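Saframycin Mx1 synthetase B (Legionella pneumophila subsp. pneumophila, PDB 3LNV) belongs to the ANL superfamily of AMP-binding enzymes, joining a large AMP-binding region to a smaller C-terminal one, with 1ZZ bound. Local coordinates at residues V119-D124 and I143-L148; D194-I199 and I227-Y232; E208-S213 and G234-M239; F245-L250 and I525-Y530; Q534-T539 and W576-I581. All blocks are in the same frame, centred on the assembly; numbering follows the deposited sequence.

Interaction 1: residues V119-D124 and I143-L148; sequences VLMIAD and IPAIAL
Val119 and Ala145 face each other on neighbouring parallel strands, and a ladder of backbone hydrogen bonds joins them. Four hydrogen bonds tie residues 119-121 to 144-148. Val119 N gives a bond of 2.9 Å to Pro144 O, Ile146 N answers to Val119 O at 3.0 Å, Met121 N reaches Ile146 O at 3.2 Å, and Leu148 N closes the series on Met121 O, tilted 30° from the carbonyl plane. Weaker CA-H...O contacts fill in between them, such as Ala147 CA to Met121 O at 3.3 Å. Pro144, lacking an N-H, contributes its carbonyl alone.

The two strands belong to a mixed, mainly parallel sheet of the AMP-binding region, where strand 67-71 flanks 118-121 on its other edge, and Leu69 and Leu71 share backbone bonds with Leu120.

Apolar packing differs on the two faces. On one, Val119 CG1 sits between its own backbone N and carbonyl carbon (chi1 56°), which brings it 3.6 Å from Ala145 CB; the small methyl leaves room for the branched neighbour. The selenomethionine Met121 bends back along this face until its CE methyl approaches the same Ala145 CB at 4.3 Å. On the face of Leu120 and Ile146, Leu148 CD2 meets Leu120 CD2 at 4.0 Å, the two side chains crossing at about a right angle; helix 76-87 covers them, Ala81 touching both leucines and Leu78 touching Leu148.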
# COMPACT_ATOMS: atom_id res chain seq x y z
N VAL A 119 2.38 -23.20 -4.15
CA VAL A 119 2.19 -22.10 -3.20
C VAL A 119 3.10 -22.27 -1.96
O VAL A 119 3.21 -23.37 -1.40
CB VAL A 119 0.70 -21.95 -2.76
CG1 VAL A 119 0.18 -23.24 -2.17
CG2 VAL A 119 0.54 -20.81 -1.73
N LEU A 120 3.75 -21.19 -1.52
CA LEU A 120 4.58 -21.26 -0.31
C LEU A 120 3.90 -20.52 0.82
O LEU A 120 3.31 -19.47 0.60
CB LEU A 120 5.95 -20.63 -0.56
CG LEU A 120 7.00 -21.42 -1.31
CD1 LEU A 120 6.38 -22.03 -2.50
CD2 LEU A 120 8.15 -20.49 -1.73
N MSE A 121 4.03 -21.04 2.04
CA MSE A 121 3.41 -20.40 3.21
C MSE A 121 4.03 -20.92 4.52
O MSE A 121 4.69 -21.95 4.52
CB MSE A 121 1.89 -20.69 3.21
CG MSE A 121 1.54 -22.16 3.40
SE MSE A 121 -0.42 -22.54 3.35
CE MSE A 121 -0.81 -22.12 1.46
N ILE A 122 3.82 -20.20 5.63
CA ILE A 122 4.40 -20.65 6.91
C ILE A 122 3.61 -21.82 7.50
O ILE A 122 2.42 -21.98 7.21
CB ILE A 122 4.46 -19.55 7.97
CG1 ILE A 122 3.04 -19.10 8.34
CG2 ILE A 122 5.34 -18.39 7.49
CD1 ILE A 122 2.96 -18.13 9.51
N ALA A 123 4.27 -22.61 8.34
CA ALA A 123 3.69 -23.83 8.90
C ALA A 123 2.32 -23.55 9.52
O ALA A 123 1.38 -24.33 9.37
CB ALA A 123 4.63 -24.44 9.93
N ASP A 124 2.22 -22.42 10.22
CA ASP A 124 0.97 -22.02 10.87
C ASP A 124 -0.16 -21.84 9.88
O ASP A 124 -1.33 -21.93 10.25
CB ASP A 124 1.17 -20.71 11.64
CG ASP A 124 1.84 -20.92 12.99
OD1 ASP A 124 2.14 -22.09 13.36
OD2 ASP A 124 2.08 -19.90 13.67
N ILE A 143 -3.83 -25.99 -5.33
CA ILE A 143 -2.41 -25.81 -5.65
C ILE A 143 -1.52 -26.49 -4.61
O ILE A 143 -1.70 -26.28 -3.41
CB ILE A 143 -2.02 -24.31 -5.68
CG1 ILE A 143 -3.04 -23.50 -6.47
CG2 ILE A 143 -0.64 -24.13 -6.32
CD1 ILE A 143 -3.12 -23.93 -7.90
N PRO A 144 -0.55 -27.30 -5.07
CA PRO A 144 0.32 -27.99 -4.11
C PRO A 144 1.02 -26.99 -3.21
O PRO A 144 1.54 -25.99 -3.69
CB PRO A 144 1.33 -28.73 -5.00
CG PRO A 144 0.59 -28.91 -6.32
CD PRO A 144 -0.23 -27.64 -6.46
N ALA A 145 1.02 -27.26 -1.91
CA ALA A 145 1.54 -26.32 -0.92
C ALA A 145 2.79 -26.85 -0.25
O ALA A 145 2.90 -28.05 0.03
CB ALA A 145 0.48 -25.99 0.12
N ILE A 146 3.73 -25.94 0.02
CA ILE A 146 4.96 -26.27 0.73
C ILE A 146 5.17 -25.32 1.92
O ILE A 146 5.02 -24.10 1.79
CB ILE A 146 6.16 -26.24 -0.24
CG1 ILE A 146 5.95 -27.30 -1.32
CG2 ILE A 146 7.50 -26.43 0.53
CD1 ILE A 146 6.98 -27.29 -2.44
N ALA A 147 5.45 -25.89 3.10
CA ALA A 147 5.73 -25.08 4.28
C ALA A 147 7.17 -24.61 4.20
O ALA A 147 8.05 -25.42 3.98
CB ALA A 147 5.51 -25.88 5.57
N LEU A 148 7.38 -23.31 4.39
CA LEU A 148 8.72 -22.72 4.35
C LEU A 148 9.64 -23.32 5.42
O LEU A 148 10.85 -23.43 5.21
CB LEU A 148 8.64 -21.19 4.53
CG LEU A 148 8.01 -20.48 3.32
CD1 LEU A 148 7.57 -19.04 3.64
CD2 LEU A 148 8.99 -20.51 2.15

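Interaction 2: residues D194-I199 and I227-Y232; sequences DNLNKI and ILTPIY
The phenol ring of Tyr232 carries Leu196 on one face: Leu196 CB stands 3.9 Å from the ring centroid and 20° off the normal, a CH-pi contact displaced toward the rim. At the ring edge, in its plane, lies Thr229 O from the preceding turn of the same helix. Beyond the ring, the hydroxyl OH comes within 3.6 Å of Asn197 CB. Tyr232 swings its ring out to the other helix because CG is anti to the backbone N (chi1 161°).

Segments 194-199 and 227-232, of helices 189-202 and 220-233, cross nearly perpendicular at -81°, with their axes 9.5 Å apart at the closest approach. The second helix is kinked where Pro230 lacks an N-H for the turn before. It is the connecting helix of a beta-alpha-beta unit in the AMP-binding region.

Leu196 is the apolar wedge between them. Its CD2 leans on Tyr232 CB at 3.7 Å, while CD1 turns toward Thr229 OG1 at 3.4 Å and Leu228 CB at 4.2 Å. A threonine suits this buried spot because its hydroxyl bonds to Ile224 O within its own helix, leaving CG2 to meet Ile199 CG2 at 3.9 Å. Ile199 sets CD1 against Thr229 OG1 and touches the bound 1ZZ.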
# COMPACT_ATOMS: atom_id res chain seq x y z
N ASP A 194 14.91 -0.22 -12.08
CA ASP A 194 14.77 1.17 -12.46
C ASP A 194 14.06 1.91 -11.33
O ASP A 194 14.49 2.98 -10.90
CB ASP A 194 13.98 1.33 -13.75
CG ASP A 194 13.92 2.77 -14.21
OD1 ASP A 194 14.96 3.27 -14.71
OD2 ASP A 194 12.87 3.43 -14.02
N ASN A 195 12.97 1.34 -10.82
CA ASN A 195 12.26 2.04 -9.76
C ASN A 195 12.98 2.03 -8.41
O ASN A 195 12.90 3.00 -7.66
CB ASN A 195 10.83 1.54 -9.57
CG ASN A 195 9.87 2.66 -9.18
OD1 ASN A 195 9.63 3.59 -9.97
ND2 ASN A 195 9.36 2.60 -7.98
N LEU A 196 13.66 0.94 -8.09
CA LEU A 196 14.47 0.92 -6.87
C LEU A 196 15.52 2.05 -6.88
O LEU A 196 15.79 2.69 -5.86
CB LEU A 196 15.16 -0.44 -6.73
CG LEU A 196 14.51 -1.51 -5.84
CD1 LEU A 196 12.99 -1.33 -5.66
CD2 LEU A 196 14.87 -2.90 -6.29
N ASN A 197 16.12 2.27 -8.05
CA ASN A 197 17.13 3.30 -8.23
C ASN A 197 16.52 4.70 -8.07
O ASN A 197 17.09 5.59 -7.45
CB ASN A 197 17.75 3.20 -9.62
CG ASN A 197 18.66 4.37 -9.94
OD1 ASN A 197 19.66 4.58 -9.26
ND2 ASN A 197 18.32 5.13 -10.98
N LYS A 198 15.34 4.88 -8.64
CA LYS A 198 14.66 6.17 -8.53
C LYS A 198 14.23 6.45 -7.11
O LYS A 198 14.22 7.60 -6.67
CB LYS A 198 13.43 6.16 -9.44
CG LYS A 198 13.75 6.29 -10.90
CD LYS A 198 12.51 5.94 -11.72
CE LYS A 198 12.54 6.58 -13.09
NZ LYS A 198 13.58 5.96 -13.95
N ILE A 199 13.83 5.41 -6.39
CA ILE A 199 13.44 5.55 -4.99
C ILE A 199 14.68 5.90 -4.15
O ILE A 199 14.69 6.86 -3.36
CB ILE A 199 12.81 4.24 -4.48
CG1 ILE A 199 11.45 3.98 -5.16
CG2 ILE A 199 12.60 4.30 -2.97
CD1 ILE A 199 10.87 2.57 -4.86
N ILE A 227 11.14 -2.93 1.53
CA ILE A 227 11.86 -4.19 1.60
C ILE A 227 12.84 -4.30 0.45
O ILE A 227 14.04 -4.49 0.67
CB ILE A 227 10.93 -5.42 1.59
CG1 ILE A 227 10.08 -5.49 2.88
CG2 ILE A 227 11.77 -6.70 1.46
CD1 ILE A 227 8.76 -6.29 2.71
N LEU A 228 12.34 -4.16 -0.77
CA LEU A 228 13.21 -4.39 -1.91
C LEU A 228 14.22 -3.27 -2.09
O LEU A 228 15.37 -3.54 -2.39
CB LEU A 228 12.42 -4.64 -3.21
CG LEU A 228 11.40 -5.78 -3.14
CD1 LEU A 228 10.68 -6.02 -4.48
CD2 LEU A 228 12.04 -7.08 -2.61
N THR A 229 13.79 -2.03 -1.88
CA THR A 229 14.73 -0.91 -1.97
C THR A 229 15.92 -1.04 -0.97
O THR A 229 17.09 -0.90 -1.37
CB THR A 229 14.06 0.48 -1.84
OG1 THR A 229 13.10 0.68 -2.89
CG2 THR A 229 15.13 1.58 -1.91
N PRO A 230 15.64 -1.33 0.32
CA PRO A 230 16.77 -1.50 1.25
C PRO A 230 17.69 -2.66 0.88
O PRO A 230 18.92 -2.57 1.02
CB PRO A 230 16.09 -1.85 2.60
CG PRO A 230 14.63 -1.65 2.41
CD PRO A 230 14.33 -1.33 1.00
N ILE A 231 17.09 -3.78 0.48
CA ILE A 231 17.87 -4.94 0.11
C ILE A 231 18.75 -4.60 -1.09
O ILE A 231 19.95 -4.91 -1.14
CB ILE A 231 16.96 -6.15 -0.17
CG1 ILE A 231 16.43 -6.69 1.16
CG2 ILE A 231 17.72 -7.22 -0.96
CD1 ILE A 231 15.36 -7.78 0.99
N TYR A 232 18.16 -3.87 -2.03
CA TYR A 232 18.89 -3.42 -3.19
C TYR A 232 20.03 -2.46 -2.82
O TYR A 232 21.13 -2.55 -3.35
CB TYR A 232 17.91 -2.76 -4.17
CG TYR A 232 18.50 -1.84 -5.22
CD1 TYR A 232 19.07 -2.34 -6.39
CD2 TYR A 232 18.42 -0.47 -5.07
CE1 TYR A 232 19.57 -1.48 -7.36
CE2 TYR A 232 18.91 0.40 -6.04
CZ TYR A 232 19.49 -0.11 -7.17
OH TYR A 232 19.98 0.77 -8.11

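Interaction 3: residues E208-S213 and G234-M239; sequences ETIIFS and GIQAIM
Strands 210-213 and 236-239 run parallel, their short axes 4.7 Å apart and inclined by 21°, with Ile211 opposite Ala237, Phe212 opposite Ile238 and Ser213 opposite Met239. Ile211 N bonds to Gln236 O at 3.0 Å, Ile238 N to Ile211 O at 2.8 Å and Ser213 N to Ile238 O at 2.8 Å. Nearer the start, Thr209 O and Gln236 N are bridged by a water, which donates to the carbonyl at 2.7 Å and accepts from the amide.

Helix 220-233 links the strands in a beta-alpha-beta crossover, and it ends in a Schellman motif at Gly234, whose positive phi a residue without CB adopts easily.

On the face of Ile210, Phe212 and Ile238, the side chains of Phe212 and Ile238 cross at about a right angle, and Phe212 CD1 meets Ile238 CG2 at 3.7 Å. Ile238 sends CD1 the other way, to Ile210 CG2 at 3.9 Å. Ile210 and Gln236 lie side by side, CD1 against the CB methylene. Ahead of the strands, Ile235 has CG1 between its backbone N and carbonyl carbon (chi1 58°), and CD1 reaches Thr209 CG2 at 3.6 Å. On the face of Ile211, Ala237, Ser213 and Met239, small Ala237 admits Pro230 of the crossover helix, and Met239 CG approaches Ser213 CB.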
# COMPACT_ATOMS: atom_id res chain seq x y z
N GLU A 208 23.83 5.28 5.63
CA GLU A 208 23.35 5.26 7.01
C GLU A 208 21.83 5.22 7.12
O GLU A 208 21.28 5.23 8.22
CB GLU A 208 23.91 6.47 7.79
CG GLU A 208 25.46 6.56 7.80
CD GLU A 208 26.15 5.25 8.14
OE1 GLU A 208 25.71 4.56 9.08
OE2 GLU A 208 27.16 4.92 7.46
N THR A 209 21.16 5.19 5.98
CA THR A 209 19.71 5.16 5.98
C THR A 209 19.15 3.98 6.77
O THR A 209 19.63 2.86 6.65
CB THR A 209 19.18 5.13 4.55
OG1 THR A 209 19.49 6.38 3.91
CG2 THR A 209 17.67 4.92 4.55
N ILE A 210 18.12 4.24 7.57
CA ILE A 210 17.39 3.17 8.26
C ILE A 210 15.91 3.29 7.96
O ILE A 210 15.27 4.28 8.37
CB ILE A 210 17.58 3.23 9.79
CG1 ILE A 210 19.05 3.04 10.14
CG2 ILE A 210 16.74 2.15 10.50
CD1 ILE A 210 19.58 1.76 9.67
N ILE A 211 15.34 2.31 7.26
CA ILE A 211 13.93 2.40 6.89
C ILE A 211 13.12 1.60 7.88
O ILE A 211 13.41 0.41 8.11
CB ILE A 211 13.67 1.87 5.49
CG1 ILE A 211 14.37 2.75 4.45
CG2 ILE A 211 12.13 1.82 5.19
CD1 ILE A 211 14.24 2.17 3.00
N PHE A 212 12.14 2.23 8.51
CA PHE A 212 11.21 1.46 9.34
C PHE A 212 9.84 1.34 8.65
O PHE A 212 9.36 2.29 8.01
CB PHE A 212 11.02 2.04 10.75
CG PHE A 212 10.11 1.20 11.62
CD1 PHE A 212 10.65 0.25 12.49
CD2 PHE A 212 8.72 1.32 11.53
CE1 PHE A 212 9.83 -0.55 13.27
CE2 PHE A 212 7.89 0.53 12.32
CZ PHE A 212 8.45 -0.42 13.19
N SER A 213 9.21 0.18 8.79
CA SER A 213 7.92 -0.02 8.12
C SER A 213 6.98 -0.99 8.82
O SER A 213 7.41 -2.06 9.22
CB SER A 213 8.14 -0.46 6.68
OG SER A 213 6.91 -0.78 6.03
N GLY A 234 21.65 -1.92 0.09
CA GLY A 234 22.60 -2.22 1.16
C GLY A 234 22.39 -1.44 2.44
O GLY A 234 23.34 -1.11 3.16
N ILE A 235 21.14 -1.13 2.76
CA ILE A 235 20.82 -0.38 3.98
C ILE A 235 19.78 -1.15 4.77
O ILE A 235 19.12 -2.05 4.24
CB ILE A 235 20.20 0.99 3.65
CG1 ILE A 235 18.93 0.78 2.80
CG2 ILE A 235 21.22 1.90 2.96
CD1 ILE A 235 18.21 2.05 2.47
N GLN A 236 19.57 -0.79 6.03
CA GLN A 236 18.74 -1.61 6.90
C GLN A 236 17.24 -1.37 6.79
O GLN A 236 16.79 -0.22 6.66
CB GLN A 236 19.11 -1.35 8.34
CG GLN A 236 20.15 -2.25 8.89
CD GLN A 236 20.29 -2.01 10.35
OE1 GLN A 236 20.96 -1.05 10.77
NE2 GLN A 236 19.63 -2.82 11.16
N ALA A 237 16.48 -2.45 6.87
CA ALA A 237 15.04 -2.33 6.98
C ALA A 237 14.66 -2.91 8.31
O ALA A 237 15.18 -3.95 8.72
CB ALA A 237 14.33 -3.09 5.85
N ILE A 238 13.75 -2.22 9.00
CA ILE A 238 13.24 -2.68 10.27
C ILE A 238 11.74 -2.63 10.17
O ILE A 238 11.18 -1.63 9.70
CB ILE A 238 13.76 -1.79 11.43
CG1 ILE A 238 15.29 -1.74 11.39
CG2 ILE A 238 13.25 -2.32 12.79
CD1 ILE A 238 15.95 -1.03 12.58
N MSE A 239 11.07 -3.70 10.57
CA MSE A 239 9.65 -3.85 10.28
C MSE A 239 8.87 -4.54 11.40
O MSE A 239 9.45 -5.24 12.23
CB MSE A 239 9.47 -4.67 9.01
CG MSE A 239 9.89 -3.98 7.73
SE MSE A 239 10.53 -5.32 6.44
CE MSE A 239 12.08 -5.87 7.51
O HOH W 1 21.45 0.98 7.20

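Interaction 4: residues F245-L250 and I525-Y530; sequences FLQNPL and IFELVY
Leu246 plugs the angle between two aromatic rings of helix 515-533. Its CD1 methyl meets Phe526 at the ring edge, in plane, 3.5 Å from CE2. The other methyl, CD2, lies over one face of Tyr530, 4.0 Å from the ring centroid and 18° off the normal: a CH-pi contact set toward the rim. A branched leucine suits the place because its two methyls can serve an edge and a face at once. Both aromatic side chains have CG anti to the backbone N (Phe526 chi1 -174°), which sends them off the same side of their helix, one turn apart.

Around this apolar core lies a polar margin. Glu527 stretches an extended chain past Leu246 O, and a water donates to its OE2 at 2.5 Å and to Gln247 O at 3.1 Å. The same OE2 makes a salt bridge with Arg277, which would be expected to stabilise the carboxylate's negative charge. In the next layer Tyr273 stacks on Phe526 while its hydroxyl bonds to Leu246 O.

The contact joins the AMP-binding region to the C-terminal one: helix 242-247 packs against helix 515-533, with helix 268-277 supplying Tyr273 and Arg277 beside them and helix 469-478 lying against Ile525, Leu528 and Val529.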
# COMPACT_ATOMS: atom_id res chain seq x y z
N PHE A 245 0.52 -2.35 14.14
CA PHE A 245 0.33 -0.90 14.10
C PHE A 245 -1.13 -0.58 14.39
O PHE A 245 -1.43 0.31 15.19
CB PHE A 245 0.78 -0.29 12.76
CG PHE A 245 0.33 1.13 12.58
CD1 PHE A 245 0.86 2.15 13.36
CD2 PHE A 245 -0.64 1.45 11.64
CE1 PHE A 245 0.43 3.46 13.21
CE2 PHE A 245 -1.06 2.76 11.49
CZ PHE A 245 -0.51 3.77 12.28
N LEU A 246 -2.05 -1.32 13.77
CA LEU A 246 -3.49 -1.10 13.95
C LEU A 246 -3.93 -1.24 15.40
O LEU A 246 -4.82 -0.51 15.86
CB LEU A 246 -4.30 -2.07 13.08
CG LEU A 246 -4.71 -1.54 11.71
CD1 LEU A 246 -5.86 -0.54 11.85
CD2 LEU A 246 -3.53 -0.89 11.01
N GLN A 247 -3.32 -2.18 16.10
CA GLN A 247 -3.65 -2.48 17.48
C GLN A 247 -3.04 -1.46 18.44
O GLN A 247 -3.58 -1.19 19.52
CB GLN A 247 -3.11 -3.87 17.83
CG GLN A 247 -3.75 -4.51 19.03
CD GLN A 247 -2.97 -5.73 19.50
OE1 GLN A 247 -1.75 -5.81 19.33
NE2 GLN A 247 -3.68 -6.68 20.11
N ASN A 248 -1.89 -0.90 18.05
CA ASN A 248 -1.15 0.01 18.92
C ASN A 248 -0.29 0.95 18.12
O ASN A 248 0.91 0.78 18.06
CB ASN A 248 -0.26 -0.79 19.87
CG ASN A 248 0.34 0.08 20.95
OD1 ASN A 248 -0.19 1.14 21.28
ND2 ASN A 248 1.45 -0.37 21.51
N PRO A 249 -0.91 1.96 17.51
CA PRO A 249 -0.26 2.90 16.59
C PRO A 249 1.02 3.43 17.21
O PRO A 249 2.02 3.61 16.53
CB PRO A 249 -1.28 4.05 16.46
CG PRO A 249 -2.57 3.52 16.97
CD PRO A 249 -2.31 2.31 17.81
N LEU A 250 0.97 3.68 18.52
CA LEU A 250 2.12 4.19 19.26
C LEU A 250 3.42 3.40 19.00
O LEU A 250 4.52 3.97 19.05
CB LEU A 250 1.81 4.20 20.76
CG LEU A 250 2.94 4.60 21.70
CD1 LEU A 250 3.59 5.93 21.30
CD2 LEU A 250 2.38 4.69 23.12
N ILE A 525 -14.04 -1.68 15.47
CA ILE A 525 -14.61 -1.59 14.12
C ILE A 525 -13.59 -1.18 13.05
O ILE A 525 -13.57 -1.74 11.94
CB ILE A 525 -15.80 -0.61 14.07
CG1 ILE A 525 -17.01 -1.21 14.79
CG2 ILE A 525 -16.15 -0.27 12.62
CD1 ILE A 525 -18.13 -0.19 15.03
N PHE A 526 -12.76 -0.19 13.36
CA PHE A 526 -11.72 0.27 12.44
C PHE A 526 -10.72 -0.87 12.18
O PHE A 526 -10.36 -1.14 11.03
CB PHE A 526 -11.00 1.50 13.02
CG PHE A 526 -10.02 2.14 12.08
CD1 PHE A 526 -10.40 3.22 11.29
CD2 PHE A 526 -8.72 1.67 11.99
CE1 PHE A 526 -9.50 3.80 10.40
CE2 PHE A 526 -7.82 2.24 11.10
CZ PHE A 526 -8.21 3.32 10.31
N GLU A 527 -10.29 -1.52 13.25
CA GLU A 527 -9.36 -2.65 13.16
C GLU A 527 -9.93 -3.84 12.36
O GLU A 527 -9.22 -4.47 11.57
CB GLU A 527 -8.93 -3.11 14.57
CG GLU A 527 -8.18 -2.06 15.40
CD GLU A 527 -7.64 -2.58 16.73
OE1 GLU A 527 -7.21 -3.75 16.79
OE2 GLU A 527 -7.60 -1.81 17.71
N LEU A 528 -11.21 -4.15 12.57
CA LEU A 528 -11.84 -5.26 11.86
C LEU A 528 -11.88 -5.00 10.36
O LEU A 528 -11.58 -5.88 9.55
CB LEU A 528 -13.27 -5.46 12.36
CG LEU A 528 -14.15 -6.52 11.68
CD1 LEU A 528 -13.53 -7.89 11.77
CD2 LEU A 528 -15.50 -6.52 12.36
N VAL A 529 -12.25 -3.79 9.99
CA VAL A 529 -12.39 -3.49 8.57
C VAL A 529 -11.01 -3.47 7.88
O VAL A 529 -10.86 -3.88 6.74
CB VAL A 529 -13.17 -2.18 8.33
CG1 VAL A 529 -13.12 -1.75 6.87
CG2 VAL A 529 -14.63 -2.34 8.81
N TYR A 530 -9.99 -3.01 8.60
CA TYR A 530 -8.64 -3.06 8.04
C TYR A 530 -8.13 -4.49 7.98
O TYR A 530 -7.50 -4.90 7.00
CB TYR A 530 -7.67 -2.22 8.84
CG TYR A 530 -6.34 -2.02 8.13
CD1 TYR A 530 -6.13 -0.92 7.29
CD2 TYR A 530 -5.30 -2.93 8.28
CE1 TYR A 530 -4.90 -0.74 6.64
CE2 TYR A 530 -4.08 -2.76 7.63
CZ TYR A 530 -3.89 -1.67 6.82
OH TYR A 530 -2.68 -1.52 6.18
O HOH W 2 -6.59 -1.98 20.00

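Interaction 5: residues Q534-T539 and W576-I581; sequences QLEVHT and WQLNKI
His538 O is gripped by two donors: Leu578 N at 2.9 Å, tilted 25° from the carbonyl plane, and a water, also at 2.9 Å, that in turn accepts from Asn579 N at 3.2 Å. The bonds hold the end of a short antiparallel pairing at the edge of the mixed sheet of the C-terminal region, where strand 574-577 is outermost beside 539-544. Thr539 and Gln577 form its non-hydrogen-bonded pair, and Thr539 CA approaches Trp576 O at 3.3 Å in a CA-H...O contact. Beyond Gln577 the chain leaves the sheet through a type I turn from Gln577 to Lys580.

The side chains of Thr539 and Gln577 lie alongside, pointing the same way. With CG2 anti to the backbone N (OG1 at chi1 -48°), the threonine methyl comes 3.4 Å from Gln577 NE2, against the extended glutamine. Leu578, buried, turns CD2 toward the His538 ring at 4.2 Å from ND1 and also packs on Tyr273 and Phe526. Trp576, broad and flat, stacks on Phe522 and makes a cation-pi contact with Lys276. Its far rim meets Val537 O at the ring edge, in plane, with CZ3 at 3.5 Å; this buried carbonyl oxygen has no hydrogen-bonding partner in the model.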
# COMPACT_ATOMS: atom_id res chain seq x y z
N GLN A 534 -8.13 -4.31 4.69
CA GLN A 534 -7.03 -3.34 4.60
C GLN A 534 -7.57 -2.07 3.93
O GLN A 534 -6.96 -1.49 3.03
CB GLN A 534 -5.80 -3.95 3.90
CG GLN A 534 -5.18 -5.13 4.70
CD GLN A 534 -3.75 -5.48 4.29
OE1 GLN A 534 -3.40 -5.47 3.11
NE2 GLN A 534 -2.92 -5.83 5.29
N LEU A 535 -8.75 -1.68 4.38
CA LEU A 535 -9.34 -0.39 4.04
C LEU A 535 -9.53 0.36 5.35
O LEU A 535 -9.63 -0.26 6.42
CB LEU A 535 -10.69 -0.60 3.36
CG LEU A 535 -10.79 -1.10 1.91
CD1 LEU A 535 -12.23 -1.50 1.60
CD2 LEU A 535 -10.29 -0.05 0.93
N GLU A 536 -9.60 1.70 5.28
CA GLU A 536 -9.76 2.52 6.48
C GLU A 536 -11.11 3.23 6.53
O GLU A 536 -11.51 3.92 5.59
CB GLU A 536 -8.58 3.50 6.65
CG GLU A 536 -8.68 4.83 5.88
CD GLU A 536 -7.93 4.84 4.54
OE1 GLU A 536 -7.47 3.75 4.07
OE2 GLU A 536 -7.81 5.94 3.95
N VAL A 537 -11.82 3.05 7.63
CA VAL A 537 -13.08 3.77 7.81
C VAL A 537 -12.82 5.18 8.29
O VAL A 537 -12.09 5.39 9.23
CB VAL A 537 -14.00 3.10 8.85
CG1 VAL A 537 -15.35 3.84 8.89
CG2 VAL A 537 -14.16 1.60 8.56
N HIS A 538 -13.46 6.15 7.65
CA HIS A 538 -13.23 7.55 7.98
C HIS A 538 -14.24 8.05 9.00
O HIS A 538 -13.94 8.92 9.80
CB HIS A 538 -13.26 8.37 6.70
CG HIS A 538 -12.31 7.86 5.66
ND1 HIS A 538 -10.94 7.96 5.81
CD2 HIS A 538 -12.52 7.21 4.50
CE1 HIS A 538 -10.35 7.41 4.77
NE2 HIS A 538 -11.28 6.94 3.96
N THR A 539 -15.43 7.47 8.96
CA THR A 539 -16.49 7.90 9.86
C THR A 539 -17.28 6.71 10.36
O THR A 539 -17.68 5.86 9.58
CB THR A 539 -17.46 8.81 9.12
OG1 THR A 539 -16.69 9.80 8.41
CG2 THR A 539 -18.42 9.49 10.09
N TRP A 576 -17.87 8.93 15.32
CA TRP A 576 -16.40 8.89 15.40
C TRP A 576 -15.87 9.36 14.05
O TRP A 576 -16.33 8.88 13.00
CB TRP A 576 -15.97 7.45 15.69
CG TRP A 576 -14.47 7.18 15.81
CD1 TRP A 576 -13.71 7.20 16.95
CD2 TRP A 576 -13.58 6.80 14.75
NE1 TRP A 576 -12.41 6.88 16.67
CE2 TRP A 576 -12.30 6.64 15.32
CE3 TRP A 576 -13.74 6.62 13.37
CZ2 TRP A 576 -11.18 6.28 14.57
CZ3 TRP A 576 -12.63 6.26 12.62
CH2 TRP A 576 -11.37 6.10 13.22
N GLN A 577 -14.95 10.31 14.05
CA GLN A 577 -14.36 10.75 12.78
C GLN A 577 -12.85 10.73 12.82
O GLN A 577 -12.22 11.47 13.57
CB GLN A 577 -14.90 12.13 12.35
CG GLN A 577 -16.40 12.10 12.08
CD GLN A 577 -16.87 13.14 11.08
OE1 GLN A 577 -16.20 14.15 10.84
NE2 GLN A 577 -18.05 12.89 10.50
N LEU A 578 -12.27 9.88 11.98
CA LEU A 578 -10.83 9.64 11.99
C LEU A 578 -9.95 10.90 11.97
O LEU A 578 -8.94 10.97 12.67
CB LEU A 578 -10.47 8.71 10.81
CG LEU A 578 -9.00 8.38 10.54
CD1 LEU A 578 -8.33 7.87 11.79
CD2 LEU A 578 -8.90 7.36 9.41
N ASN A 579 -10.32 11.91 11.17
CA ASN A 579 -9.43 13.05 10.92
C ASN A 579 -9.75 14.30 11.73
O ASN A 579 -9.27 15.40 11.42
CB ASN A 579 -9.39 13.41 9.42
CG ASN A 579 -10.72 13.97 8.91
OD1 ASN A 579 -11.59 14.41 9.68
ND2 ASN A 579 -10.88 13.96 7.59
N LYS A 580 -10.57 14.11 12.75
CA LYS A 580 -11.07 15.20 13.57
C LYS A 580 -10.48 15.01 14.97
O LYS A 580 -10.38 13.88 15.46
CB LYS A 580 -12.60 15.12 13.60
CG LYS A 580 -13.33 16.32 14.17
CD LYS A 580 -14.85 16.16 14.02
CE LYS A 580 -15.62 17.11 14.94
NZ LYS A 580 -17.07 16.74 15.05
N ILE A 581 -10.04 16.10 15.60
CA ILE A 581 -9.47 15.99 16.93
C ILE A 581 -10.52 16.23 18.01
O ILE A 581 -11.44 17.03 17.82
CB ILE A 581 -8.29 16.97 17.12
CG1 ILE A 581 -7.06 16.49 16.34
CG2 ILE A 581 -7.95 17.13 18.60
CD1 ILE A 581 -6.01 17.57 16.11
O HOH W 3 -12.48 11.28 8.91

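In the fold
Along the chain, interactions 2 and 3 interleave, while interaction 1 precedes both and interactions 4 and 5 follow them. Interactions 2 and 3 have centres 12 Å apart and share the unit of strand 210-213, helix 220-233 and strand 236-239; Pro230 packs on Ile211 and Ile227 on Met239, joining the helix contact to the sheet near the bound 1ZZ. Interaction 1 stands apart in another sheet of the AMP-binding region, 27 Å from interaction 2 between centres. Interactions 4 and 5, 11 Å apart, meet through Phe526, which touches Val537, Glu536 and Trp576. Interaction 4 joins the C-terminal region to the larger one, and interaction 5 lies at the edge strand 574-577 of the C-terminal sheet.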